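Local coordinates for protein peroxinectin A (Dictyostelium discoideum, PDB 6ERC) that catalyses the hydrogen peroxide-dependent oxidation of phenolic donors and also has iodide and thiocyanate peroxidase activity, as a secreted haem enzyme, at residues A[70-75]-A[272-277]; A[265-270]-A[460-465]. All coordinates share one frame; numbering follows the deposited sequence.

Interaction 1: residues A[70-75]-A[272-277]. With HEM (protoporphyrin IX containing Fe), chain F.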
ATOM      1  N   ASP A  70     -14.654   1.873  -3.269  1.00 50.78           N
ATOM      2  CA  ASP A  70     -13.786   1.748  -2.105  1.00 49.95           C
ATOM      3  C   ASP A  70     -12.984   0.456  -2.154  1.00 52.44           C
ATOM      4  O   ASP A  70     -11.833   0.420  -1.704  1.00 51.85           O
ATOM      5  CB  ASP A  70     -14.612   1.808  -0.819  1.00 51.39           C
ATOM      6  CG  ASP A  70     -15.260   3.164  -0.598  1.00 54.03           C
ATOM      7  OD1 ASP A  70     -14.646   4.193  -0.963  1.00 54.83           O
ATOM      8  OD2 ASP A  70     -16.386   3.200  -0.053  1.00 52.99           O
ATOM      9  N   MET A  71     -13.574  -0.614  -2.698  1.00 53.27           N
ATOM     10  CA  MET A  71     -12.859  -1.880  -2.815  1.00 51.71           C
ATOM     11  C   MET A  71     -11.609  -1.741  -3.672  1.00 49.94           C
ATOM     12  O   MET A  71     -10.630  -2.466  -3.463  1.00 49.53           O
ATOM     13  CB  MET A  71     -13.788  -2.948  -3.396  1.00 52.88           C
ATOM     14  CG  MET A  71     -13.144  -4.316  -3.579  1.00 51.77           C
ATOM     15  SD  MET A  71     -12.537  -5.033  -2.038  1.00 52.20           S
ATOM     16  CE  MET A  71     -14.057  -5.674  -1.344  1.00 51.29           C
ATOM     17  N   PHE A  72     -11.619  -0.820  -4.641  1.00 50.81           N
ATOM     18  CA  PHE A  72     -10.458  -0.633  -5.507  1.00 51.89           C
ATOM     19  C   PHE A  72      -9.245  -0.165  -4.712  1.00 50.79           C
ATOM     20  O   PHE A  72      -8.132  -0.668  -4.905  1.00 49.42           O
ATOM     21  CB  PHE A  72     -10.787   0.360  -6.623  1.00 53.34           C
ATOM     22  CG  PHE A  72      -9.592   0.784  -7.429  1.00 52.30           C
ATOM     23  CD1 PHE A  72      -9.053  -0.055  -8.389  1.00 53.01           C
ATOM     24  CD2 PHE A  72      -9.010   2.025  -7.231  1.00 53.07           C
ATOM     25  CE1 PHE A  72      -7.954   0.332  -9.132  1.00 53.21           C
ATOM     26  CE2 PHE A  72      -7.911   2.419  -7.971  1.00 52.34           C
ATOM     27  CZ  PHE A  72      -7.384   1.572  -8.923  1.00 53.28           C
ATOM     28  N   ASN A  73      -9.431   0.810  -3.820  1.00 49.84           N
ATOM     29  CA  ASN A  73      -8.300   1.286  -3.036  1.00 50.68           C
ATOM     30  C   ASN A  73      -7.995   0.367  -1.862  1.00 48.85           C
ATOM     31  O   ASN A  73      -6.866   0.377  -1.361  1.00 48.43           O
ATOM     32  CB  ASN A  73      -8.538   2.728  -2.558  1.00 51.97           C
ATOM     33  CG  ASN A  73      -9.445   2.821  -1.348  1.00 51.46           C
ATOM     34  OD1 ASN A  73      -9.087   2.396  -0.247  1.00 50.82           O
ATOM     35  ND2 ASN A  73     -10.612   3.426  -1.537  1.00 51.79           N
ATOM     36  N   MET A  74      -8.964  -0.443  -1.429  1.00 49.34           N
ATOM     37  CA  MET A  74      -8.663  -1.480  -0.448  1.00 49.54           C
ATOM     38  C   MET A  74      -7.701  -2.512  -1.023  1.00 48.52           C
ATOM     39  O   MET A  74      -6.816  -3.008  -0.316  1.00 47.87           O
ATOM     40  CB  MET A  74      -9.953  -2.147   0.024  1.00 50.36           C
ATOM     41  CG  MET A  74     -10.795  -1.271   0.936  1.00 51.56           C
ATOM     42  SD  MET A  74      -9.953  -0.857   2.481  1.00 52.35           S
ATOM     43  CE  MET A  74     -11.195   0.158   3.272  1.00 51.96           C
ATOM     44  N   TRP A  75      -7.848  -2.844  -2.307  1.00 47.62           N
ATOM     45  CA  TRP A  75      -6.885  -3.743  -2.933  1.00 49.53           C
ATOM     46  C   TRP A  75      -5.547  -3.050  -3.137  1.00 48.54           C
ATOM     47  O   TRP A  75      -4.490  -3.669  -2.962  1.00 47.52           O
ATOM     48  CB  TRP A  75      -7.412  -4.263  -4.267  1.00 50.11           C
ATOM     49  CG  TRP A  75      -6.528  -5.331  -4.819  1.00 50.33           C
ATOM     50  CD1 TRP A  75      -5.577  -5.197  -5.787  1.00 50.36           C
ATOM     51  CD2 TRP A  75      -6.491  -6.701  -4.407  1.00 49.93           C
ATOM     52  NE1 TRP A  75      -4.957  -6.404  -6.012  1.00 49.77           N
ATOM     53  CE2 TRP A  75      -5.501  -7.342  -5.176  1.00 50.24           C
ATOM     54  CE3 TRP A  75      -7.204  -7.447  -3.466  1.00 51.35           C
ATOM     55  CZ2 TRP A  75      -5.208  -8.696  -5.034  1.00 52.68           C
ATOM     56  CZ3 TRP A  75      -6.912  -8.791  -3.328  1.00 51.32           C
ATOM     57  CH2 TRP A  75      -5.922  -9.401  -4.106  1.00 51.64           C
ATOM     58  N   PRO A 272      -5.139  -2.876 -15.069  1.00 57.19           N
ATOM     59  CA  PRO A 272      -5.952  -2.383 -16.192  1.00 57.11           C
ATOM     60  C   PRO A 272      -6.920  -1.286 -15.792  1.00 57.97           C
ATOM     61  O   PRO A 272      -7.237  -0.422 -16.618  1.00 59.33           O
ATOM     62  CB  PRO A 272      -6.680  -3.643 -16.671  1.00 56.76           C
ATOM     63  CG  PRO A 272      -5.754  -4.744 -16.317  1.00 55.99           C
ATOM     64  CD  PRO A 272      -5.140  -4.350 -15.008  1.00 55.12           C
ATOM     65  N   THR A 273      -7.400  -1.290 -14.546  1.00 56.80           N
ATOM     66  CA  THR A 273      -8.240  -0.193 -14.072  1.00 58.27           C
ATOM     67  C   THR A 273      -7.412   1.057 -13.799  1.00 57.31           C
ATOM     68  O   THR A 273      -7.824   2.170 -14.148  1.00 57.24           O
ATOM     69  CB  THR A 273      -8.995  -0.621 -12.809  1.00 57.58           C
ATOM     70  OG1 THR A 273      -9.864  -1.718 -13.119  1.00 56.99           O
ATOM     71  CG2 THR A 273      -9.822   0.533 -12.249  1.00 57.54           C
ATOM     72  N   THR A 274      -6.241   0.896 -13.180  1.00 55.91           N
ATOM     73  CA  THR A 274      -5.415   2.046 -12.828  1.00 54.69           C
ATOM     74  C   THR A 274      -4.818   2.699 -14.069  1.00 55.27           C
ATOM     75  O   THR A 274      -4.841   3.928 -14.210  1.00 54.82           O
ATOM     76  CB  THR A 274      -4.303   1.616 -11.874  1.00 52.86           C
ATOM     77  OG1 THR A 274      -4.874   0.970 -10.730  1.00 52.35           O
ATOM     78  CG2 THR A 274      -3.492   2.819 -11.418  1.00 53.82           C
ATOM     79  N   LEU A 275      -4.271   1.893 -14.975  1.00 55.54           N
ATOM     80  CA  LEU A 275      -3.547   2.387 -16.137  1.00 54.51           C
ATOM     81  C   LEU A 275      -4.339   2.272 -17.432  1.00 55.35           C
ATOM     82  O   LEU A 275      -3.805   2.599 -18.496  1.00 54.78           O
ATOM     83  CB  LEU A 275      -2.225   1.628 -16.285  1.00 53.54           C
ATOM     84  CG  LEU A 275      -1.358   1.535 -15.028  1.00 53.59           C
ATOM     85  CD1 LEU A 275      -0.128   0.683 -15.301  1.00 52.53           C
ATOM     86  CD2 LEU A 275      -0.952   2.918 -14.528  1.00 52.95           C
ATOM     87  N   GLY A 276      -5.589   1.815 -17.375  1.00 56.79           N
ATOM     88  CA  GLY A 276      -6.397   1.627 -18.558  1.00 57.20           C
ATOM     89  C   GLY A 276      -6.170   0.303 -19.262  1.00 56.98           C
ATOM     90  O   GLY A 276      -7.102  -0.239 -19.861  1.00 57.11           O
ATOM     91  N   SER A 277      -4.951  -0.221 -19.211  1.00 57.51           N
ATOM     92  CA  SER A 277      -4.637  -1.542 -19.740  1.00 58.52           C
ATOM     93  C   SER A 277      -3.297  -1.970 -19.153  1.00 58.04           C
ATOM     94  O   SER A 277      -2.766  -1.327 -18.242  1.00 57.29           O
ATOM     95  CB  SER A 277      -4.609  -1.531 -21.272  1.00 57.81           C
ATOM     96  OG  SER A 277      -3.499  -0.798 -21.755  1.00 56.95           O
TER
HETATM   97  CHA HEM F 604       2.035   4.348   3.528  1.00 54.12           C
HETATM   98  CHB HEM F 604      -2.085   4.800   6.017  1.00 50.11           C
HETATM   99  CHC HEM F 604      -4.607   3.717   2.001  1.00 47.77           C
HETATM  100  CHD HEM F 604      -0.483   3.506  -0.531  1.00 52.38           C
HETATM  101  C1A HEM F 604       1.136   4.624   4.527  1.00 52.15           C
HETATM  102  C2A HEM F 604       1.459   5.144   5.833  1.00 50.82           C
HETATM  103  C3A HEM F 604       0.326   5.275   6.528  1.00 49.41           C
HETATM  104  C4A HEM F 604      -0.757   4.833   5.678  1.00 49.80           C
HETATM  105  CMA HEM F 604       0.173   5.790   7.976  1.00 45.54           C
HETATM  106  CAA HEM F 604       2.882   5.491   6.300  1.00 51.66           C
HETATM  107  CBA HEM F 604       2.938   7.004   6.453  1.00 52.61           C
HETATM  108  CGA HEM F 604       4.363   7.479   6.344  1.00 54.79           C
HETATM  109  O1A HEM F 604       4.979   7.310   5.260  1.00 54.82           O
HETATM  110  O2A HEM F 604       4.883   8.040   7.341  1.00 54.01           O
HETATM  111  C1B HEM F 604      -3.113   4.526   5.147  1.00 49.24           C
HETATM  112  C2B HEM F 604      -4.509   4.490   5.505  1.00 47.71           C
HETATM  113  C3B HEM F 604      -5.213   4.186   4.401  1.00 48.25           C
HETATM  114  C4B HEM F 604      -4.276   4.024   3.307  1.00 49.49           C
HETATM  115  CMB HEM F 604      -5.006   4.761   6.939  1.00 43.14           C
HETATM  116  CAB HEM F 604      -6.740   4.027   4.218  1.00 47.63           C
HETATM  117  CBB HEM F 604      -7.623   4.256   5.196  1.00 48.58           C
HETATM  118  C1C HEM F 604      -3.719   3.572   0.957  1.00 47.66           C
HETATM  119  C2C HEM F 604      -4.053   3.267  -0.424  1.00 48.10           C
HETATM  120  C3C HEM F 604      -2.900   3.207  -1.126  1.00 49.54           C
HETATM  121  C4C HEM F 604      -1.820   3.474  -0.201  1.00 51.55           C
HETATM  122  CMC HEM F 604      -5.513   3.075  -0.885  1.00 45.50           C
HETATM  123  CAC HEM F 604      -2.591   2.926  -2.620  1.00 47.87           C
HETATM  124  CBC HEM F 604      -3.491   2.652  -3.567  1.00 47.73           C
HETATM  125  C1D HEM F 604       0.555   3.672   0.355  1.00 52.10           C
HETATM  126  C2D HEM F 604       1.960   3.550   0.043  1.00 51.41           C
HETATM  127  C3D HEM F 604       2.646   3.794   1.164  1.00 54.18           C
HETATM  128  C4D HEM F 604       1.706   4.058   2.225  1.00 54.05           C
HETATM  129  CMD HEM F 604       2.528   3.229  -1.354  1.00 49.08           C
HETATM  130  CAD HEM F 604       4.172   3.768   1.361  1.00 53.66           C
HETATM  131  CBD HEM F 604       4.537   2.294   1.498  1.00 54.33           C
HETATM  132  CGD HEM F 604       5.695   2.104   2.447  1.00 53.26           C
HETATM  133  O1D HEM F 604       5.450   2.030   3.679  1.00 51.67           O
HETATM  134  O2D HEM F 604       6.863   2.017   1.990  1.00 51.47           O
HETATM  135  NA  HEM F 604      -0.228   4.444   4.466  1.00 54.14           N
HETATM  136  NB  HEM F 604      -3.003   4.237   3.801  1.00 54.65           N
HETATM  137  NC  HEM F 604      -2.349   3.689   1.053  1.00 52.80           N
HETATM  138  ND  HEM F 604       0.437   3.980   1.694  1.00 55.15           N
HETATM  139 FE   HEM F 604      -1.258   4.052   2.745  1.00 61.91          FE

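Interaction 2: residues A[265-270]-A[460-465]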
ATOM      1  N   ILE A 265      -5.344 -11.031  -9.904  1.00 52.95           N
ATOM      2  CA  ILE A 265      -6.243  -9.900  -9.687  1.00 55.07           C
ATOM      3  C   ILE A 265      -5.507  -8.587  -9.920  1.00 53.67           C
ATOM      4  O   ILE A 265      -6.075  -7.624 -10.450  1.00 52.81           O
ATOM      5  CB  ILE A 265      -6.853  -9.968  -8.273  1.00 54.32           C
ATOM      6  CG1 ILE A 265      -7.857 -11.121  -8.189  1.00 54.02           C
ATOM      7  CG2 ILE A 265      -7.530  -8.645  -7.906  1.00 53.01           C
ATOM      8  CD1 ILE A 265      -8.306 -11.447  -6.789  1.00 52.75           C
ATOM      9  N   THR A 266      -4.235  -8.526  -9.532  1.00 51.98           N
ATOM     10  CA  THR A 266      -3.471  -7.296  -9.700  1.00 51.65           C
ATOM     11  C   THR A 266      -3.296  -6.954 -11.176  1.00 51.70           C
ATOM     12  O   THR A 266      -3.562  -5.823 -11.596  1.00 52.15           O
ATOM     13  CB  THR A 266      -2.112  -7.430  -9.009  1.00 52.11           C
ATOM     14  OG1 THR A 266      -2.311  -7.664  -7.608  1.00 50.40           O
ATOM     15  CG2 THR A 266      -1.279  -6.167  -9.194  1.00 51.29           C
ATOM     16  N   TYR A 267      -2.857  -7.921 -11.981  1.00 50.52           N
ATOM     17  CA  TYR A 267      -2.465  -7.644 -13.357  1.00 51.90           C
ATOM     18  C   TYR A 267      -3.582  -7.851 -14.372  1.00 52.57           C
ATOM     19  O   TYR A 267      -3.435  -7.416 -15.519  1.00 52.49           O
ATOM     20  CB  TYR A 267      -1.270  -8.514 -13.748  1.00 51.96           C
ATOM     21  CG  TYR A 267       0.037  -8.038 -13.156  1.00 51.74           C
ATOM     22  CD1 TYR A 267       0.259  -8.086 -11.786  1.00 51.37           C
ATOM     23  CD2 TYR A 267       1.048  -7.544 -13.966  1.00 51.17           C
ATOM     24  CE1 TYR A 267       1.450  -7.650 -11.242  1.00 49.65           C
ATOM     25  CE2 TYR A 267       2.243  -7.110 -13.429  1.00 49.51           C
ATOM     26  CZ  TYR A 267       2.438  -7.167 -12.067  1.00 48.53           C
ATOM     27  OH  TYR A 267       3.627  -6.738 -11.525  1.00 50.47           O
ATOM     28  N   ASP A 268      -4.680  -8.505 -13.996  1.00 54.77           N
ATOM     29  CA  ASP A 268      -5.824  -8.644 -14.888  1.00 56.06           C
ATOM     30  C   ASP A 268      -6.958  -7.687 -14.556  1.00 56.91           C
ATOM     31  O   ASP A 268      -7.731  -7.329 -15.451  1.00 56.64           O
ATOM     32  CB  ASP A 268      -6.364 -10.080 -14.857  1.00 56.71           C
ATOM     33  CG  ASP A 268      -5.498 -11.051 -15.642  1.00 57.20           C
ATOM     34  OD1 ASP A 268      -4.461 -10.626 -16.194  1.00 56.70           O
ATOM     35  OD2 ASP A 268      -5.864 -12.245 -15.714  1.00 57.42           O
ATOM     36  N   GLU A 269      -7.069  -7.257 -13.300  1.00 57.10           N
ATOM     37  CA  GLU A 269      -8.144  -6.371 -12.873  1.00 57.03           C
ATOM     38  C   GLU A 269      -7.638  -5.029 -12.367  1.00 55.70           C
ATOM     39  O   GLU A 269      -8.071  -3.984 -12.865  1.00 55.78           O
ATOM     40  CB  GLU A 269      -8.985  -7.056 -11.784  1.00 56.30           C
ATOM     41  CG  GLU A 269      -9.812  -8.221 -12.288  1.00 56.81           C
ATOM     42  CD  GLU A 269     -10.646  -8.863 -11.195  1.00 57.62           C
ATOM     43  OE1 GLU A 269     -10.089  -9.651 -10.400  1.00 58.08           O
ATOM     44  OE2 GLU A 269     -11.858  -8.573 -11.123  1.00 58.59           O
ATOM     45  N   TYR A 270      -6.723  -5.024 -11.395  1.00 55.36           N
ATOM     46  CA  TYR A 270      -6.343  -3.776 -10.738  1.00 53.49           C
ATOM     47  C   TYR A 270      -5.606  -2.845 -11.693  1.00 53.17           C
ATOM     48  O   TYR A 270      -6.008  -1.693 -11.890  1.00 54.14           O
ATOM     49  CB  TYR A 270      -5.482  -4.071  -9.506  1.00 52.26           C
ATOM     50  CG  TYR A 270      -5.098  -2.828  -8.735  1.00 52.00           C
ATOM     51  CD1 TYR A 270      -5.990  -2.232  -7.852  1.00 51.61           C
ATOM     52  CD2 TYR A 270      -3.849  -2.247  -8.895  1.00 52.01           C
ATOM     53  CE1 TYR A 270      -5.647  -1.098  -7.150  1.00 50.48           C
ATOM     54  CE2 TYR A 270      -3.498  -1.109  -8.195  1.00 50.65           C
ATOM     55  CZ  TYR A 270      -4.401  -0.541  -7.325  1.00 50.47           C
ATOM     56  OH  TYR A 270      -4.061   0.592  -6.627  1.00 51.16           O
ATOM     57  N   GLU A 460       6.302   1.356 -14.671  1.00 50.45           N
ATOM     58  CA  GLU A 460       7.673   0.859 -14.691  1.00 51.28           C
ATOM     59  C   GLU A 460       7.915  -0.148 -13.574  1.00 51.04           C
ATOM     60  O   GLU A 460       8.660  -1.118 -13.756  1.00 51.13           O
ATOM     61  CB  GLU A 460       8.645   2.035 -14.590  1.00 50.51           C
ATOM     62  CG  GLU A 460      10.087   1.694 -14.946  1.00 51.73           C
ATOM     63  CD  GLU A 460      10.862   1.083 -13.793  1.00 50.84           C
ATOM     64  OE1 GLU A 460      10.445   1.258 -12.628  1.00 50.06           O
ATOM     65  OE2 GLU A 460      11.892   0.427 -14.053  1.00 50.93           O
ATOM     66  N   GLN A 461       7.290   0.058 -12.412  1.00 49.67           N
ATOM     67  CA  GLN A 461       7.498  -0.848 -11.289  1.00 49.89           C
ATOM     68  C   GLN A 461       6.881  -2.215 -11.563  1.00 49.57           C
ATOM     69  O   GLN A 461       7.561  -3.245 -11.494  1.00 48.68           O
ATOM     70  CB  GLN A 461       6.910  -0.244 -10.012  1.00 49.71           C
ATOM     71  CG  GLN A 461       7.072  -1.128  -8.786  1.00 48.90           C
ATOM     72  CD  GLN A 461       8.521  -1.431  -8.482  1.00 50.12           C
ATOM     73  OE1 GLN A 461       9.274  -0.557  -8.055  1.00 52.02           O
ATOM     74  NE2 GLN A 461       8.925  -2.672  -8.709  1.00 50.73           N
ATOM     75  N   PHE A 462       5.584  -2.246 -11.873  1.00 48.50           N
ATOM     76  CA  PHE A 462       4.891  -3.521 -11.993  1.00 50.86           C
ATOM     77  C   PHE A 462       5.360  -4.330 -13.195  1.00 50.90           C
ATOM     78  O   PHE A 462       5.166  -5.549 -13.220  1.00 47.80           O
ATOM     79  CB  PHE A 462       3.383  -3.290 -12.053  1.00 48.85           C
ATOM     80  CG  PHE A 462       2.777  -2.954 -10.721  1.00 48.76           C
ATOM     81  CD1 PHE A 462       2.771  -3.886  -9.696  1.00 49.05           C
ATOM     82  CD2 PHE A 462       2.221  -1.710 -10.487  1.00 49.03           C
ATOM     83  CE1 PHE A 462       2.221  -3.584  -8.467  1.00 49.06           C
ATOM     84  CE2 PHE A 462       1.667  -1.404  -9.261  1.00 48.93           C
ATOM     85  CZ  PHE A 462       1.665  -2.342  -8.251  1.00 48.37           C
ATOM     86  N   PHE A 463       5.983  -3.693 -14.186  1.00 51.15           N
ATOM     87  CA  PHE A 463       6.642  -4.467 -15.228  1.00 50.04           C
ATOM     88  C   PHE A 463       7.775  -5.299 -14.643  1.00 51.17           C
ATOM     89  O   PHE A 463       7.976  -6.455 -15.034  1.00 52.65           O
ATOM     90  CB  PHE A 463       7.173  -3.544 -16.320  1.00 50.40           C
ATOM     91  CG  PHE A 463       7.829  -4.272 -17.454  1.00 50.21           C
ATOM     92  CD1 PHE A 463       9.179  -4.573 -17.414  1.00 50.88           C
ATOM     93  CD2 PHE A 463       7.093  -4.661 -18.559  1.00 51.84           C
ATOM     94  CE1 PHE A 463       9.784  -5.243 -18.456  1.00 51.15           C
ATOM     95  CE2 PHE A 463       7.691  -5.332 -19.603  1.00 53.29           C
ATOM     96  CZ  PHE A 463       9.040  -5.623 -19.552  1.00 52.90           C
ATOM     97  N   ARG A 464       8.520  -4.730 -13.694  1.00 51.26           N
ATOM     98  CA  ARG A 464       9.677  -5.424 -13.147  1.00 52.22           C
ATOM     99  C   ARG A 464       9.274  -6.494 -12.139  1.00 51.24           C
ATOM    100  O   ARG A 464       9.828  -7.599 -12.159  1.00 53.10           O
ATOM    101  CB  ARG A 464      10.640  -4.419 -12.515  1.00 50.80           C
ATOM    102  CG  ARG A 464      11.402  -3.596 -13.545  1.00 52.55           C
ATOM    103  CD  ARG A 464      12.445  -2.687 -12.913  1.00 50.46           C
ATOM    104  NE  ARG A 464      11.843  -1.627 -12.109  1.00 49.55           N
ATOM    105  CZ  ARG A 464      11.720  -1.645 -10.785  1.00 50.41           C
ATOM    106  NH1 ARG A 464      11.155  -0.618 -10.163  1.00 50.88           N
ATOM    107  NH2 ARG A 464      12.160  -2.674 -10.076  1.00 50.87           N
ATOM    108  N   THR A 465       8.315  -6.203 -11.256  1.00 50.21           N
ATOM    109  CA  THR A 465       7.922  -7.200 -10.262  1.00 53.95           C
ATOM    110  C   THR A 465       7.204  -8.398 -10.876  1.00 51.91           C
ATOM    111  O   THR A 465       6.984  -9.387 -10.172  1.00 51.63           O
ATOM    112  CB  THR A 465       7.039  -6.576  -9.177  1.00 52.96           C
ATOM    113  OG1 THR A 465       6.107  -5.664  -9.766  1.00 52.88           O
ATOM    114  CG2 THR A 465       7.900  -5.854  -8.144  1.00 52.53           C
TER

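Interaction 1: residues A[70-75]-A[272-277]
Phe72 carries this contact from the side of helix 70-80, laying the outer end of its ring against Thr273 and Thr274 near the end of helix 247-275. The ring carbon CG is anti to the backbone N (chi1 171°), which carries the ring away from its own helix towards helix 247-275. Its CZ comes 3.2 Å from Thr274 OG1, and this oxygen lies in the ring plane at the rim, where the slightly positive ring hydrogens can meet a polar atom. Thr273 approaches from the opposite direction and touches obliquely with its methyl, CG2 standing 3.6 Å from Phe72 CE1.

A threonine serves well at 273 because its two branches do different work: the hydroxyl sits beside the backbone N (chi1 -62°) and bonds back to Glu269 O, one turn earlier, leaving the methyl for the aromatic ring. Thr274 uses its hydroxyl at the ring edge; OG1 bonds back to Tyr270 O, so this buried group is satisfied even though it borders a hydrocarbon rim. Phe72 also stacks on Tyr270 and touches Glu307 and Glu353, surroundings that suit a large flat side chain. With an alanine here the ring is gone, which is likely to leave the Thr273 methyl without its neighbour and Tyr270 without its stacking partner.

The next residue, Asn73, turns to the haem: its backbone carbonyl O lies 3.1 Å from the haem methyl CMC, and its CB is 3.5 Å from the same methyl. Its ND2 is anchored by Glu353 OE1. The contact thus packs the helix running up to His81, the predicted proton acceptor, against the long helix 247-275, in the largely helical core that surrounds the haem in animal-type peroxidases.

Interaction 2: residues A[265-270]-A[460-465]
Tyr267 and Phe462 bring their rings together obliquely, with perpendicular planes and centroids 5.9 Å apart. Phe462 O comes in at the rim of the tyrosine ring, in its plane. The edge of the phenylalanine ring faces the phenol oxygen, Tyr267 OH being 3.5 Å from Phe462 CD1, while the Thr266 methyl CG2 meets that ring at an angle, 4.4 Å from CE1. Each ring has a further aromatic neighbour in edge-to-face contact: Trp472 for Tyr267 and Phe296 for Phe462.

The polar centre is the phenol. Tyr267 OH donates to Phe462 O over 2.6 Å, meeting a lone pair in the carbonyl plane at a C=O...O angle of 122°. Thr465 OG1 stands 3.2 Å from the same Tyr267 OH, within hydrogen-bonding distance. A tyrosine suits this buried place because its length reaches from one helix to the other and its hydroxyl meets polar atoms of helix 452-467. Although its CB does not point at that helix, CG anti to the carbonyl carbon (chi1 -76°) starts the ring on a path that brings its end nearer.

The axes of the two short helical segments lie 12.1 Å apart and cross at -139°, a separation bridged by bulky aromatics. Thr266 returns its own hydroxyl to Ile262 O. At its more exposed side, helix 452-467 carries an internal salt bridge, Arg464 NE to Glu460 OE2 at 2.8 Å, the guanidinium gripping the carboxylate side-on with NE and NH1.

Phe462, about 9 Å from the haem between side chain and cofactor, also touches Leu79 and Met83. This is helix-helix packing of the animal haem peroxidase fold, joining helices 247-275 and 452-467 in the shell round the haem pocket.

Both contacts use helix 247-275, which gives residues 265-270 to interaction 2 and residues 272-277 to interaction 1. Their segments alternate along the chain, 70-75, 265-270, 272-277 and 460-465, so this one helix brings together parts that are nearly 200 residues apart in sequence. The centres lie about 11 Å apart on the same side of the chain's centre, and the two contacts touch directly: Trp75 CD1 packs 3.6 Å from Tyr270 CD1, and Trp75 NE1 makes a weak hydrogen bond to Thr266 OG1. Helices 70-80, 247-275 and 452-467 therefore form one continuous buried core beside the haem, to which both Asn73 and Tyr270 contribute pocket contacts.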